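Side-chain contacts in ribosomal protein uL16 3-hydroxylase (Escherichia coli, PDB 4CCL), which hydroxylates an arginine of ribosomal protein uL16, using iron(II), 2-oxoglutarate and oxygen, and works as a homodimer: residues L7-F12 with F100-D105; H16-P21 with Q128-I133; G201-N206 with G308-R313. One frame throughout, in Å; residues are numbered along the deposited sequence.

Contact 1: residues L7-F12 with F100-D105; sequences LNWPDF and FRELPD
The indole of W9 has E102 over one face and L7 over the other. On the E102 side, CB lies 3.4 Å above the indole plane over its centre, while CG sits squarely above the five-membered ring, 3.4 Å from its centroid and only 8° off the normal, a clear CH-pi contact. On the opposite face CD2 of L7 is offset toward the rim; the same methyl also lies against a face of the F12 ring, offset toward its rim.

At the edge of the indole, near its plane, W9 CH2 meets CD1 of the F100 ring at 4.2 Å. The side chain of L103 crosses that of W9 at about a right angle, its CG 3.9 Å from W9 CZ3. E102 can lie along the ring because its chain folds at chi2 (-68°), which brings both methylenes onto the indole. Its carboxylate is turned 36° from the ring plane, and the residue as a whole is exposed.

Deeper in, F12 meets the rings of Y180 and F132, and F100 also packs on F132, so W9 sits at the outer margin of an aromatic cluster. This is plain structural packing away from the annotated metal and substrate sites: it fastens the N-terminal helix 9-15 to the loop that leads into strand 108-116 of the JmjC double-stranded beta-helix.

Contact 2: residues H16-P21 with Q128-I133; sequences HWQKRP and QYDVFI. With SO4 (sulfate ion), chain M.
Q18 and D130 mark the closest backbone approach, their CA atoms 7.1 Å apart, where the link between helix 9-15 and strand 22-24 passes the start of strand 131-135 of the JmjC double-stranded beta-helix. Residues 16-19 make a type II beta turn, with Q18 in the left-handed region; the carbonyl O of H16 accepts from K19 N at 2.7 Å and from R20 N as well. The facing segment straightens from a loop into the strand at V131.

D130 points toward the turn, and the Q18 side chain crosses it at about a right angle; NE2 donates to D130 OD1 at 2.7 Å, with the oxygen in the Q18 amide plane. The N-H comes in on the syn lone pair of that oxygen and is bent to 141° at the hydrogen. The carboxylate has two further partners, OD2 hydrogen-bonded to Y180 and OD1 in a salt bridge to R107, so the buried negative charge is probably well compensated. The D130 side chain is about 8 Å from that of the iron ligand D127.

W17 swings its CG opposite the backbone N (chi1 171°), which carries the indole under D130. The carboxylate lies over a face, only 17° from parallel, with D130 CG 3.7 Å from W17 CH2; Q18 CG leans on that face too. At the indole edge, W17 CZ3 touches F132 CE1 at 4.1 Å. W17 NE1 donates to D230 of the second subunit, tying the turn to the dimer. K19 NZ reaches back to W17 O at 2.8 Å and also bonds to P231 O of the second subunit. A sulfate, probably from the crystallisation liquor, sits at the edge of the H16 ring, where NE2 donates to its O4 at 2.6 Å.

Contact 3: residues G201-N206 with G308-R313; sequences GFRAPN and GLRVLR
R203 lays its guanidinium flat on that of R310, the two groups coming from opposite directions with centres 3.9 Å apart and planes 28° from parallel. The overlap is offset: NH1 of R203 stands over one face of R310, 3.1 Å from R310 NE, while R310 NH2 sits over the face of R203 toward the rim. The NH1 and NE atoms are both donors, so they do not bond to each other, and their N-H groups bond to carbonyls elsewhere.

R203 NH1 donates to Q274 O, while R310 uses NE, NH1 and NH2 on the carbonyls of I272, I108 and W106. These backbone oxygens, one of them at the end of helix 263-272, probably offset the repulsion between two buried like charges. The backbones stay far apart, 12.7 Å between the CA atoms of R203 and R310, and each chain bends at chi3 (-64° in R203, 65° in R310) to turn its flat end to the other.

A leucine in place of R310 carries no N-H, and the carbonyls of W106, I108 and I272 would probably be left without that donor, with R203 losing the flat group it stacks on.

Such a like-charge arginine stack, held by main-chain carbonyls, here joins two domains: R203 follows strand 195-202 of the JmjC core, and R310 precedes strand 311-314 of the winged-helix domain.

Contacts 1 and 2 are neighbours, their centres 12 Å apart, and they interlock along the chain: segments 7-12 and 16-21 come first, then 100-105 and 128-133. They share a hydrophobic core, where L103 of contact 1 packs on W17 of contact 2. Contact 3 comes later in the sequence, with its centre 16 Å from each of the others. F202 bridges the gap, packing on L103 and F132, and strands 131-135 and 195-202 are adjacent in the large antiparallel sheet. Thus the N-terminal region is bound to the JmjC core, and that core to the winged-helix domain. All three contacts also touch the second subunit, in keeping with the homodimer.

Contact 1: residues L7-F12 with F100-D105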
loop_
_atom_site.group_PDB
_atom_site.type_symbol
_atom_site.label_atom_id
_atom_site.label_comp_id
_atom_site.label_asym_id
_atom_site.label_seq_id
_atom_site.Cartn_x
_atom_site.Cartn_y
_atom_site.Cartn_z
ATOM N N LEU B 7 8.789 37.865 -17.148
ATOM C CA LEU B 7 9.832 37.288 -16.307
ATOM C C LEU B 7 11.062 36.877 -17.117
ATOM O O LEU B 7 10.944 36.440 -18.262
ATOM C CB LEU B 7 9.262 36.081 -15.549
ATOM C CG LEU B 7 10.109 35.310 -14.532
ATOM C CD1 LEU B 7 10.860 36.250 -13.601
ATOM C CD2 LEU B 7 9.227 34.358 -13.729
ATOM N N ASN B 8 12.238 37.029 -16.518
ATOM C CA ASN B 8 13.459 36.507 -17.107
ATOM C C ASN B 8 13.627 35.126 -16.499
ATOM O O ASN B 8 13.915 34.988 -15.311
ATOM C CB ASN B 8 14.637 37.419 -16.750
ATOM C CG ASN B 8 15.971 36.904 -17.263
ATOM O OD1 ASN B 8 16.032 35.942 -18.027
ATOM N ND2 ASN B 8 17.051 37.555 -16.846
ATOM N N TRP B 9 13.423 34.108 -17.326
ATOM C CA TRP B 9 13.369 32.722 -16.857
ATOM C C TRP B 9 14.677 32.087 -16.367
ATOM O O TRP B 9 14.683 31.460 -15.311
ATOM C CB TRP B 9 12.622 31.814 -17.849
ATOM C CG TRP B 9 11.119 31.921 -17.751
ATOM C CD1 TRP B 9 10.292 32.623 -18.578
ATOM C CD2 TRP B 9 10.275 31.313 -16.767
ATOM N NE1 TRP B 9 8.985 32.486 -18.174
ATOM C CE2 TRP B 9 8.947 31.684 -17.058
ATOM C CE3 TRP B 9 10.508 30.483 -15.663
ATOM C CZ2 TRP B 9 7.862 31.261 -16.296
ATOM C CZ3 TRP B 9 9.431 30.065 -14.904
ATOM C CH2 TRP B 9 8.126 30.453 -15.225
ATOM N N PRO B 10 15.774 32.209 -17.140
ATOM C CA PRO B 10 17.022 31.594 -16.668
ATOM C C PRO B 10 17.438 32.112 -15.293
ATOM O O PRO B 10 17.777 31.320 -14.406
ATOM C CB PRO B 10 18.039 32.038 -17.718
ATOM C CG PRO B 10 17.240 32.205 -18.958
ATOM C CD PRO B 10 15.905 32.727 -18.516
ATOM N N ASP B 11 17.362 33.427 -15.116
ATOM C CA ASP B 11 17.713 34.056 -13.851
ATOM C C ASP B 11 16.827 33.571 -12.710
ATOM O O ASP B 11 17.305 33.346 -11.598
ATOM C CB ASP B 11 17.623 35.579 -13.962
ATOM C CG ASP B 11 17.748 36.263 -12.616
ATOM O OD1 ASP B 11 18.852 36.233 -12.032
ATOM O OD2 ASP B 11 16.739 36.818 -12.133
ATOM N N PHE B 12 15.540 33.414 -12.995
ATOM C CA PHE B 12 14.575 32.999 -11.985
ATOM C C PHE B 12 14.820 31.561 -11.552
ATOM O O PHE B 12 14.915 31.269 -10.358
ATOM C CB PHE B 12 13.149 33.147 -12.514
ATOM C CG PHE B 12 12.102 32.616 -11.581
ATOM C CD1 PHE B 12 11.630 33.392 -10.535
ATOM C CD2 PHE B 12 11.588 31.339 -11.748
ATOM C CE1 PHE B 12 10.665 32.906 -9.675
ATOM C CE2 PHE B 12 10.622 30.847 -10.891
ATOM C CZ PHE B 12 10.160 31.631 -9.852
ATOM N N PHE B 100 3.468 29.569 -17.941
ATOM C CA PHE B 100 4.253 28.871 -16.924
ATOM C C PHE B 100 4.823 27.532 -17.393
ATOM O O PHE B 100 5.394 26.780 -16.608
ATOM C CB PHE B 100 3.455 28.732 -15.627
ATOM C CG PHE B 100 3.166 30.048 -14.962
ATOM C CD1 PHE B 100 4.094 30.636 -14.116
ATOM C CD2 PHE B 100 1.972 30.708 -15.202
ATOM C CE1 PHE B 100 3.831 31.849 -13.512
ATOM C CE2 PHE B 100 1.703 31.921 -14.599
ATOM C CZ PHE B 100 2.633 32.492 -13.753
ATOM N N ARG B 101 4.641 27.234 -18.674
ATOM C CA ARG B 101 5.170 26.013 -19.270
ATOM C C ARG B 101 6.701 25.967 -19.312
ATOM O O ARG B 101 7.286 24.940 -19.663
ATOM C CB ARG B 101 4.578 25.792 -20.661
ATOM C CG ARG B 101 3.091 25.521 -20.630
ATOM C CD ARG B 101 2.677 24.487 -21.672
ATOM N NE ARG B 101 1.541 23.601 -21.354
ATOM C CZ ARG B 101 0.486 23.862 -20.577
ATOM N NH1 ARG B 101 0.323 25.018 -19.949
ATOM N NH2 ARG B 101 -0.440 22.926 -20.433
ATOM N N GLU B 102 7.344 27.078 -18.960
ATOM C CA GLU B 102 8.789 27.088 -18.747
ATOM C C GLU B 102 9.182 26.174 -17.584
ATOM O O GLU B 102 10.354 25.841 -17.405
ATOM C CB GLU B 102 9.286 28.514 -18.504
ATOM C CG GLU B 102 9.137 29.433 -19.708
ATOM C CD GLU B 102 10.055 29.055 -20.854
ATOM O OE1 GLU B 102 11.035 28.314 -20.616
ATOM O OE2 GLU B 102 9.797 29.497 -21.993
ATOM N N LEU B 103 8.181 25.769 -16.808
ATOM C CA LEU B 103 8.334 24.787 -15.745
ATOM C C LEU B 103 7.544 23.554 -16.176
ATOM O O LEU B 103 6.576 23.673 -16.928
ATOM C CB LEU B 103 7.783 25.351 -14.430
ATOM C CG LEU B 103 8.614 26.441 -13.746
ATOM C CD1 LEU B 103 7.778 27.212 -12.735
ATOM C CD2 LEU B 103 9.834 25.830 -13.077
ATOM N N PRO B 104 7.956 22.364 -15.711
ATOM C CA PRO B 104 7.390 21.103 -16.210
ATOM C C PRO B 104 5.884 20.972 -15.987
ATOM O O PRO B 104 5.393 21.309 -14.910
ATOM C CB PRO B 104 8.133 20.037 -15.395
ATOM C CG PRO B 104 9.382 20.703 -14.938
ATOM C CD PRO B 104 9.009 22.133 -14.707
ATOM N N ASP B 105 5.171 20.483 -16.999
ATOM C CA ASP B 105 3.733 20.239 -16.892
ATOM C C ASP B 105 3.389 19.329 -15.717
ATOM O O ASP B 105 2.343 19.488 -15.090
ATOM C CB ASP B 105 3.184 19.616 -18.179
ATOM C CG ASP B 105 3.115 20.604 -19.326
ATOM O OD1 ASP B 105 3.135 21.825 -19.067
ATOM O OD2 ASP B 105 3.030 20.154 -20.488
#

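Contact 2: residues H16-P21 with Q128-I133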
loop_
_atom_site.group_PDB
_atom_site.type_symbol
_atom_site.label_atom_id
_atom_site.label_comp_id
_atom_site.label_asym_id
_atom_site.label_seq_id
_atom_site.Cartn_x
_atom_site.Cartn_y
_atom_site.Cartn_z
ATOM N N HIS B 16 16.051 31.760 -7.886
ATOM C CA HIS B 16 14.815 31.805 -7.102
ATOM C C HIS B 16 14.091 30.479 -6.884
ATOM O O HIS B 16 13.843 30.096 -5.742
ATOM C CB HIS B 16 13.890 32.933 -7.566
ATOM C CG HIS B 16 14.362 34.291 -7.141
ATOM N ND1 HIS B 16 14.733 35.265 -8.044
ATOM C CD2 HIS B 16 14.548 34.823 -5.914
ATOM C CE1 HIS B 16 15.116 36.345 -7.387
ATOM N NE2 HIS B 16 15.014 36.105 -6.091
ATOM N N TRP B 17 13.706 29.822 -7.975
ATOM C CA TRP B 17 12.841 28.648 -7.915
ATOM C C TRP B 17 13.309 27.607 -6.902
ATOM O O TRP B 17 14.467 27.191 -6.902
ATOM C CB TRP B 17 12.799 27.993 -9.295
ATOM C CG TRP B 17 12.121 26.669 -9.310
ATOM C CD1 TRP B 17 12.715 25.441 -9.341
ATOM C CD2 TRP B 17 10.713 26.435 -9.294
ATOM N NE1 TRP B 17 11.760 24.454 -9.351
ATOM C CE2 TRP B 17 10.520 25.041 -9.319
ATOM C CE3 TRP B 17 9.593 27.270 -9.259
ATOM C CZ2 TRP B 17 9.256 24.461 -9.312
ATOM C CZ3 TRP B 17 8.337 26.694 -9.252
ATOM C CH2 TRP B 17 8.178 25.303 -9.278
ATOM N N GLN B 18 12.378 27.209 -6.036
ATOM C CA GLN B 18 12.626 26.273 -4.940
ATOM C C GLN B 18 13.705 26.758 -3.970
ATOM O O GLN B 18 14.313 25.958 -3.259
ATOM C CB GLN B 18 12.987 24.888 -5.485
ATOM C CG GLN B 18 11.806 24.089 -5.994
ATOM C CD GLN B 18 11.252 23.147 -4.943
ATOM O OE1 GLN B 18 12.003 22.449 -4.263
ATOM N NE2 GLN B 18 9.932 23.129 -4.801
ATOM N N LYS B 19 13.936 28.069 -3.937
ATOM C CA LYS B 19 14.950 28.639 -3.054
ATOM C C LYS B 19 14.433 29.825 -2.245
ATOM O O LYS B 19 14.276 29.737 -1.029
ATOM C CB LYS B 19 16.185 29.053 -3.857
ATOM C CG LYS B 19 16.758 27.943 -4.719
ATOM C CD LYS B 19 17.928 28.426 -5.551
ATOM C CE LYS B 19 18.235 27.447 -6.673
ATOM N NZ LYS B 19 17.141 27.428 -7.689
ATOM N N ARG B 20 14.167 30.932 -2.936
ATOM C CA ARG B 20 13.776 32.181 -2.292
ATOM C C ARG B 20 12.550 32.774 -2.968
ATOM O O ARG B 20 12.381 32.645 -4.181
ATOM C CB ARG B 20 14.919 33.196 -2.366
ATOM C CG ARG B 20 16.254 32.688 -1.850
ATOM C CD ARG B 20 16.177 32.311 -0.382
ATOM N NE ARG B 20 15.913 33.466 0.470
ATOM C CZ ARG B 20 15.652 33.386 1.772
ATOM N NH1 ARG B 20 15.616 32.205 2.371
ATOM N NH2 ARG B 20 15.424 34.487 2.474
ATOM N N PRO B 21 11.686 33.433 -2.182
ATOM C CA PRO B 21 10.527 34.120 -2.753
ATOM C C PRO B 21 10.882 35.447 -3.411
ATOM O O PRO B 21 11.873 36.078 -3.043
ATOM C CB PRO B 21 9.634 34.363 -1.533
ATOM C CG PRO B 21 10.576 34.452 -0.397
ATOM C CD PRO B 21 11.682 33.474 -0.710
ATOM N N GLN B 128 3.113 23.370 1.323
ATOM C CA GLN B 128 4.172 22.421 0.992
ATOM C C GLN B 128 4.574 22.523 -0.473
ATOM O O GLN B 128 5.399 21.748 -0.957
ATOM C CB GLN B 128 3.783 20.984 1.352
ATOM C CG GLN B 128 3.886 20.667 2.837
ATOM C CD GLN B 128 5.234 21.047 3.431
ATOM O OE1 GLN B 128 5.303 21.595 4.531
ATOM N NE2 GLN B 128 6.312 20.753 2.708
ATOM N N TYR B 129 3.985 23.482 -1.179
ATOM C CA TYR B 129 4.213 23.604 -2.612
ATOM C C TYR B 129 4.568 25.021 -3.054
ATOM O O TYR B 129 4.271 25.997 -2.362
ATOM C CB TYR B 129 2.978 23.127 -3.370
ATOM C CG TYR B 129 2.435 21.806 -2.874
ATOM C CD1 TYR B 129 2.991 20.605 -3.295
ATOM C CD2 TYR B 129 1.372 21.761 -1.979
ATOM C CE1 TYR B 129 2.500 19.395 -2.839
ATOM C CE2 TYR B 129 0.876 20.561 -1.521
ATOM C CZ TYR B 129 1.442 19.381 -1.952
ATOM O OH TYR B 129 0.945 18.184 -1.494
ATOM N N ASP B 130 5.205 25.116 -4.218
ATOM C CA ASP B 130 5.504 26.398 -4.835
ATOM C C ASP B 130 4.207 27.023 -5.325
ATOM O O ASP B 130 3.258 26.316 -5.664
ATOM C CB ASP B 130 6.452 26.209 -6.017
ATOM C CG ASP B 130 7.700 25.436 -5.646
ATOM O OD1 ASP B 130 7.647 24.186 -5.638
ATOM O OD2 ASP B 130 8.734 26.079 -5.359
ATOM N N VAL B 131 4.160 28.349 -5.356
ATOM C CA VAL B 131 2.986 29.043 -5.866
ATOM C C VAL B 131 3.363 30.378 -6.504
ATOM O O VAL B 131 4.295 31.050 -6.056
ATOM C CB VAL B 131 1.919 29.248 -4.754
ATOM C CG1 VAL B 131 2.411 30.222 -3.692
ATOM C CG2 VAL B 131 0.591 29.710 -5.348
ATOM N N PHE B 132 2.658 30.742 -7.571
ATOM C CA PHE B 132 2.765 32.086 -8.124
ATOM C C PHE B 132 1.454 32.806 -7.849
ATOM O O PHE B 132 0.397 32.357 -8.283
ATOM C CB PHE B 132 3.027 32.046 -9.630
ATOM C CG PHE B 132 4.415 31.605 -9.997
ATOM C CD1 PHE B 132 4.712 30.260 -10.144
ATOM C CD2 PHE B 132 5.420 32.536 -10.212
ATOM C CE1 PHE B 132 5.986 29.851 -10.487
ATOM C CE2 PHE B 132 6.697 32.132 -10.555
ATOM C CZ PHE B 132 6.979 30.788 -10.694
ATOM N N ILE B 133 1.507 33.917 -7.122
ATOM C CA ILE B 133 0.283 34.640 -6.809
ATOM C C ILE B 133 0.178 35.919 -7.633
ATOM O O ILE B 133 0.926 36.873 -7.428
ATOM C CB ILE B 133 0.171 34.957 -5.309
ATOM C CG1 ILE B 133 0.297 33.669 -4.491
ATOM C CG2 ILE B 133 -1.143 35.656 -5.017
ATOM C CD1 ILE B 133 0.384 33.889 -2.990
HETATM S S SO4 M . 16.133 39.604 -6.068
HETATM O O1 SO4 M . 15.585 39.702 -7.420
HETATM O O2 SO4 M . 17.549 39.254 -6.140
HETATM O O3 SO4 M . 15.985 40.883 -5.384
HETATM O O4 SO4 M . 15.420 38.580 -5.311
#

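Contact 3: residues G201-N206 with G308-R313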
loop_
_atom_site.group_PDB
_atom_site.type_symbol
_atom_site.label_atom_id
_atom_site.label_comp_id
_atom_site.label_asym_id
_atom_site.label_seq_id
_atom_site.Cartn_x
_atom_site.Cartn_y
_atom_site.Cartn_z
ATOM N N GLY B 201 -0.691 27.043 -8.760
ATOM C CA GLY B 201 -0.152 26.154 -7.757
ATOM C C GLY B 201 0.674 25.054 -8.377
ATOM O O GLY B 201 0.553 24.762 -9.567
ATOM N N PHE B 202 1.508 24.434 -7.556
ATOM C CA PHE B 202 2.336 23.329 -8.009
ATOM C C PHE B 202 2.163 22.132 -7.089
ATOM O O PHE B 202 1.616 22.251 -5.993
ATOM C CB PHE B 202 3.803 23.755 -8.114
ATOM C CG PHE B 202 4.087 24.652 -9.287
ATOM C CD1 PHE B 202 3.762 25.996 -9.242
ATOM C CD2 PHE B 202 4.665 24.146 -10.439
ATOM C CE1 PHE B 202 4.014 26.820 -10.317
ATOM C CE2 PHE B 202 4.921 24.966 -11.519
ATOM C CZ PHE B 202 4.594 26.305 -11.459
ATOM N N ARG B 203 2.605 20.972 -7.551
ATOM C CA ARG B 203 2.408 19.745 -6.801
ATOM C C ARG B 203 3.654 18.880 -6.845
ATOM O O ARG B 203 4.235 18.665 -7.908
ATOM C CB ARG B 203 1.216 18.972 -7.369
ATOM C CG ARG B 203 1.217 18.896 -8.885
ATOM C CD ARG B 203 -0.020 18.201 -9.421
ATOM N NE ARG B 203 -0.085 16.801 -9.016
ATOM C CZ ARG B 203 -0.954 15.924 -9.506
ATOM N NH1 ARG B 203 -1.831 16.301 -10.427
ATOM N NH2 ARG B 203 -0.942 14.669 -9.078
ATOM N N ALA B 204 4.074 18.396 -5.683
ATOM C CA ALA B 204 5.122 17.395 -5.636
ATOM C C ALA B 204 4.728 16.326 -4.629
ATOM O O ALA B 204 4.200 16.636 -3.562
ATOM C CB ALA B 204 6.446 18.031 -5.253
ATOM N N PRO B 205 4.994 15.058 -4.966
ATOM C CA PRO B 205 4.671 13.936 -4.080
ATOM C C PRO B 205 5.693 13.781 -2.964
ATOM O O PRO B 205 6.838 14.197 -3.129
ATOM C CB PRO B 205 4.738 12.731 -5.019
ATOM C CG PRO B 205 5.757 13.120 -6.042
ATOM C CD PRO B 205 5.571 14.607 -6.246
ATOM N N ASN B 206 5.286 13.189 -1.846
ATOM C CA ASN B 206 6.256 12.740 -0.859
ATOM C C ASN B 206 6.437 11.227 -0.970
ATOM O O ASN B 206 5.771 10.585 -1.780
ATOM C CB ASN B 206 5.872 13.184 0.559
ATOM C CG ASN B 206 4.447 12.825 0.932
ATOM O OD1 ASN B 206 3.910 11.808 0.494
ATOM N ND2 ASN B 206 3.830 13.661 1.759
ATOM N N GLY B 308 -7.412 21.557 -17.644
ATOM C CA GLY B 308 -6.927 20.874 -16.459
ATOM C C GLY B 308 -6.537 19.429 -16.698
ATOM O O GLY B 308 -5.966 18.783 -15.819
ATOM N N LEU B 309 -6.850 18.912 -17.883
ATOM C CA LEU B 309 -6.516 17.532 -18.214
ATOM C C LEU B 309 -5.017 17.395 -18.424
ATOM O O LEU B 309 -4.421 18.132 -19.210
ATOM C CB LEU B 309 -7.260 17.066 -19.465
ATOM C CG LEU B 309 -7.160 15.566 -19.760
ATOM C CD1 LEU B 309 -8.441 14.850 -19.358
ATOM C CD2 LEU B 309 -6.826 15.304 -21.221
ATOM N N ARG B 310 -4.410 16.448 -17.720
ATOM C CA ARG B 310 -2.964 16.282 -17.755
ATOM C C ARG B 310 -2.527 15.224 -18.765
ATOM O O ARG B 310 -2.981 14.080 -18.722
ATOM C CB ARG B 310 -2.439 15.961 -16.353
ATOM C CG ARG B 310 -2.728 17.069 -15.346
ATOM C CD ARG B 310 -2.672 16.589 -13.900
ATOM N NE ARG B 310 -1.335 16.155 -13.499
ATOM C CZ ARG B 310 -0.338 16.981 -13.201
ATOM N NH1 ARG B 310 -0.517 18.295 -13.270
ATOM N NH2 ARG B 310 0.842 16.497 -12.841
ATOM N N VAL B 311 -1.649 15.624 -19.679
ATOM C CA VAL B 311 -1.094 14.712 -20.668
ATOM C C VAL B 311 0.426 14.743 -20.570
ATOM O O VAL B 311 1.053 15.771 -20.830
ATOM C CB VAL B 311 -1.523 15.098 -22.092
ATOM C CG1 VAL B 311 -1.120 14.016 -23.074
ATOM C CG2 VAL B 311 -3.023 15.328 -22.144
ATOM N N LEU B 312 1.017 13.617 -20.186
ATOM C CA LEU B 312 2.446 13.590 -19.884
ATOM C C LEU B 312 3.170 12.468 -20.607
ATOM O O LEU B 312 2.650 11.367 -20.741
ATOM C CB LEU B 312 2.657 13.456 -18.378
ATOM C CG LEU B 312 1.989 14.559 -17.556
ATOM C CD1 LEU B 312 1.965 14.204 -16.083
ATOM C CD2 LEU B 312 2.685 15.895 -17.781
ATOM N N ARG B 313 4.382 12.751 -21.068
ATOM C CA ARG B 313 5.161 11.752 -21.782
ATOM C C ARG B 313 6.287 11.195 -20.919
ATOM O O ARG B 313 7.147 11.939 -20.446
ATOM C CB ARG B 313 5.733 12.338 -23.076
ATOM C CG ARG B 313 6.583 11.357 -23.859
ATOM C CD ARG B 313 7.279 12.023 -25.029
ATOM N NE ARG B 313 6.417 12.140 -26.200
ATOM C CZ ARG B 313 6.183 11.148 -27.054
ATOM N NH1 ARG B 313 6.741 9.961 -26.863
ATOM N NH2 ARG B 313 5.387 11.341 -28.096
#